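Local coordinates for mitogen-activated protein kinase kinase kinase 2 (Homo sapiens, PDB 2NPT), which is a protein kinase that probably acts on MAP kinase kinases and carries a PB1 domain, a ubiquitin-like module for pairing with other PB1 proteins, at residues 17-22 with 36-41. Residues are numbered along the deposited sequence; the frame is centred on the assembly and turned at random.
Sequences KQNDVR and FPRPVK
V21 and F36 form an antiparallel hydrogen-bonded pair at the open end of the hairpin of strands 21-27 and 30-36. V21 N gives a nearly straight bond to F36 O (2.7 Å), and F36 N returns one to V21 O (2.8 Å). Proline at P37 costs no cross-strand bond, because its nitrogen faces away from 17-22. Beyond it a water stands between the chains: it accepts from R38 N (2.9 Å) and can donate to D20 OD1 (2.7 Å) and, weakly, to N19 O. R38 NE also donates to N19 O, bent to 143°, with the oxygen at the guanidinium edge, close to its plane; the 2.5 Å distance is so short that it is probably partly coordinate error. This is the first β-hairpin of the ubiquitin-like PB1 fold; 36-41 leads from its second strand into helix 42-53, where K41 is the N-cap. The N19 amide stacks on the R38 guanidinium, their planes 14° apart, while V21 CG2 presses on the other face, 3.5 Å from R38 NH2. An arginine suits this place: its chain, extended from CG to NE, carries the planar head between amide and methyl, and NH1 goes on to a salt bridge with D84 of helix 73-85. Branched V21 fills the buried side, with CG2 anti to its carbonyl carbon and 3.8 Å from V40 CG2, while F36 turns its ring away toward L45 of helix 42-53.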
ATOM      1  N   LYS D  17       9.476 -17.390   4.924  1.00 42.95           N
ATOM      2  CA  LYS D  17       9.257 -15.954   4.684  1.00 43.20           C
ATOM      3  C   LYS D  17       9.816 -15.070   5.796  1.00 42.33           C
ATOM      4  O   LYS D  17       9.586 -15.311   6.979  1.00 42.79           O
ATOM      5  CB  LYS D  17       7.761 -15.638   4.503  1.00 43.54           C
ATOM      6  N   GLN D  18      10.593 -14.076   5.392  1.00 42.11           N
ATOM      7  CA  GLN D  18      10.889 -12.918   6.242  1.00 41.43           C
ATOM      8  C   GLN D  18       9.834 -11.809   6.010  1.00 40.23           C
ATOM      9  O   GLN D  18       8.952 -11.918   5.148  1.00 40.74           O
ATOM     10  CB  GLN D  18      12.299 -12.401   5.934  1.00 42.07           C
ATOM     11  CG  GLN D  18      13.403 -13.385   6.330  1.00 43.39           C
ATOM     12  CD  GLN D  18      14.765 -12.722   6.529  1.00 45.36           C
ATOM     13  OE1 GLN D  18      14.929 -11.511   6.315  1.00 46.00           O
ATOM     14  NE2 GLN D  18      15.752 -13.523   6.951  1.00 46.09           N
ATOM     15  N   ASN D  19       9.920 -10.742   6.786  1.00 38.75           N
ATOM     16  CA  ASN D  19       9.023  -9.602   6.594  1.00 37.07           C
ATOM     17  C   ASN D  19       9.278  -8.898   5.218  1.00 35.92           C
ATOM     18  O   ASN D  19      10.419  -8.695   4.869  1.00 36.28           O
ATOM     19  CB  ASN D  19       9.086  -8.647   7.820  1.00 37.29           C
ATOM     20  CG  ASN D  19      10.529  -8.463   8.421  1.00 38.02           C
ATOM     21  OD1 ASN D  19      11.425  -9.307   8.260  1.00 38.68           O
ATOM     22  ND2 ASN D  19      10.716  -7.361   9.146  1.00 38.75           N
ATOM     23  N   ASP D  20       8.249  -8.597   4.415  1.00 34.68           N
ATOM     24  CA  ASP D  20       8.464  -7.773   3.191  1.00 34.01           C
ATOM     25  C   ASP D  20       8.741  -6.325   3.602  1.00 31.37           C
ATOM     26  O   ASP D  20       8.393  -5.896   4.703  1.00 32.34           O
ATOM     27  CB  ASP D  20       7.275  -7.752   2.237  1.00 34.36           C
ATOM     28  CG  ASP D  20       7.060  -9.060   1.503  1.00 36.25           C
ATOM     29  OD1 ASP D  20       7.932  -9.957   1.534  1.00 34.71           O
ATOM     30  OD2 ASP D  20       5.962  -9.163   0.919  1.00 38.47           O
ATOM     31  N   VAL D  21       9.401  -5.595   2.728  1.00 29.64           N
ATOM     32  CA  VAL D  21       9.713  -4.180   2.974  1.00 26.84           C
ATOM     33  C   VAL D  21       8.646  -3.371   2.307  1.00 25.58           C
ATOM     34  O   VAL D  21       8.484  -3.427   1.096  1.00 25.28           O
ATOM     35  CB  VAL D  21      11.108  -3.758   2.474  1.00 27.18           C
ATOM     36  CG1 VAL D  21      11.256  -2.225   2.523  1.00 27.07           C
ATOM     37  CG2 VAL D  21      12.214  -4.448   3.308  1.00 28.90           C
ATOM     38  N   ARG D  22       7.907  -2.613   3.110  1.00 23.67           N
ATOM     39  CA  ARG D  22       6.869  -1.749   2.598  1.00 23.92           C
ATOM     40  C   ARG D  22       7.490  -0.450   2.073  1.00 22.56           C
ATOM     41  O   ARG D  22       8.109   0.306   2.850  1.00 23.46           O
ATOM     42  CB  ARG D  22       5.945  -1.433   3.743  1.00 24.95           C
ATOM     43  CG  ARG D  22       4.669  -0.883   3.396  1.00 26.96           C
ATOM     44  CD  ARG D  22       3.656  -1.246   4.581  1.00 26.96           C
ATOM     45  NE  ARG D  22       2.475  -0.434   4.402  1.00 25.64           N
ATOM     46  CZ  ARG D  22       2.259   0.719   5.004  1.00 25.70           C
ATOM     47  NH1 ARG D  22       3.131   1.202   5.884  1.00 26.94           N
ATOM     48  NH2 ARG D  22       1.162   1.397   4.738  1.00 24.94           N
ATOM     49  N   PHE D  36       7.974  -5.176  -1.041  1.00 24.81           N
ATOM     50  CA  PHE D  36       9.110  -5.790  -1.666  1.00 25.51           C
ATOM     51  C   PHE D  36       9.642  -6.939  -0.853  1.00 26.83           C
ATOM     52  O   PHE D  36       9.921  -6.800   0.339  1.00 27.31           O
ATOM     53  CB  PHE D  36      10.226  -4.772  -1.862  1.00 26.05           C
ATOM     54  CG  PHE D  36       9.945  -3.807  -2.962  1.00 24.61           C
ATOM     55  CD1 PHE D  36      10.465  -4.012  -4.242  1.00 25.66           C
ATOM     56  CD2 PHE D  36       9.168  -2.689  -2.723  1.00 22.38           C
ATOM     57  CE1 PHE D  36      10.164  -3.141  -5.272  1.00 24.76           C
ATOM     58  CE2 PHE D  36       8.858  -1.817  -3.744  1.00 24.59           C
ATOM     59  CZ  PHE D  36       9.373  -2.024  -5.029  1.00 24.13           C
ATOM     60  N   PRO D  37       9.819  -8.094  -1.511  1.00 28.49           N
ATOM     61  CA  PRO D  37      10.381  -9.233  -0.828  1.00 28.92           C
ATOM     62  C   PRO D  37      11.876  -9.034  -0.538  1.00 29.25           C
ATOM     63  O   PRO D  37      12.582  -8.456  -1.352  1.00 29.66           O
ATOM     64  CB  PRO D  37      10.165 -10.363  -1.838  1.00 29.57           C
ATOM     65  CG  PRO D  37      10.169  -9.714  -3.142  1.00 30.23           C
ATOM     66  CD  PRO D  37       9.543  -8.370  -2.930  1.00 29.86           C
ATOM     67  N   ARG D  38      12.334  -9.493   0.617  1.00 30.37           N
ATOM     68  CA  ARG D  38      13.741  -9.400   0.979  1.00 31.04           C
ATOM     69  C   ARG D  38      14.576 -10.506   0.330  1.00 32.64           C
ATOM     70  O   ARG D  38      14.062 -11.598   0.111  1.00 32.24           O
ATOM     71  CB  ARG D  38      13.921  -9.526   2.480  1.00 31.28           C
ATOM     72  CG  ARG D  38      13.257  -8.421   3.245  1.00 30.49           C
ATOM     73  CD  ARG D  38      13.437  -8.558   4.721  1.00 32.69           C
ATOM     74  NE  ARG D  38      12.622  -7.548   5.375  1.00 34.27           N
ATOM     75  CZ  ARG D  38      13.070  -6.526   6.100  1.00 31.02           C
ATOM     76  NH1 ARG D  38      14.357  -6.329   6.319  1.00 34.62           N
ATOM     77  NH2 ARG D  38      12.180  -5.689   6.599  1.00 31.96           N
ATOM     78  N   PRO D  39      15.875 -10.233   0.074  1.00 34.20           N
ATOM     79  CA  PRO D  39      16.526  -8.918   0.236  1.00 34.35           C
ATOM     80  C   PRO D  39      16.146  -7.982  -0.889  1.00 34.26           C
ATOM     81  O   PRO D  39      16.000  -8.405  -2.032  1.00 34.05           O
ATOM     82  CB  PRO D  39      18.011  -9.265   0.163  1.00 34.92           C
ATOM     83  CG  PRO D  39      18.061 -10.430  -0.712  1.00 34.60           C
ATOM     84  CD  PRO D  39      16.847 -11.247  -0.382  1.00 34.30           C
ATOM     85  N   VAL D  40      15.922  -6.722  -0.565  1.00 33.92           N
ATOM     86  CA  VAL D  40      15.486  -5.756  -1.566  1.00 34.38           C
ATOM     87  C   VAL D  40      16.711  -5.185  -2.276  1.00 33.64           C
ATOM     88  O   VAL D  40      17.709  -4.861  -1.628  1.00 34.68           O
ATOM     89  CB  VAL D  40      14.647  -4.606  -0.923  1.00 33.54           C
ATOM     90  CG1 VAL D  40      14.205  -3.593  -1.966  1.00 33.96           C
ATOM     91  CG2 VAL D  40      13.428  -5.178  -0.185  1.00 34.64           C
ATOM     92  N   LYS D  41      16.618  -5.045  -3.595  1.00 33.87           N
ATOM     93  CA  LYS D  41      17.698  -4.482  -4.415  1.00 33.68           C
ATOM     94  C   LYS D  41      17.312  -3.181  -5.063  1.00 32.18           C
ATOM     95  O   LYS D  41      16.150  -3.000  -5.410  1.00 31.09           O
ATOM     96  CB  LYS D  41      18.116  -5.488  -5.498  1.00 34.35           C
ATOM     97  CG  LYS D  41      19.222  -6.424  -5.054  1.00 37.25           C
ATOM     98  CD  LYS D  41      18.769  -7.834  -4.721  1.00 39.47           C
ATOM     99  CE  LYS D  41      19.829  -8.514  -3.854  1.00 39.94           C
TER
HETATM  100  O   HOH W   1      10.361 -10.607   2.413  1.00 39.22           O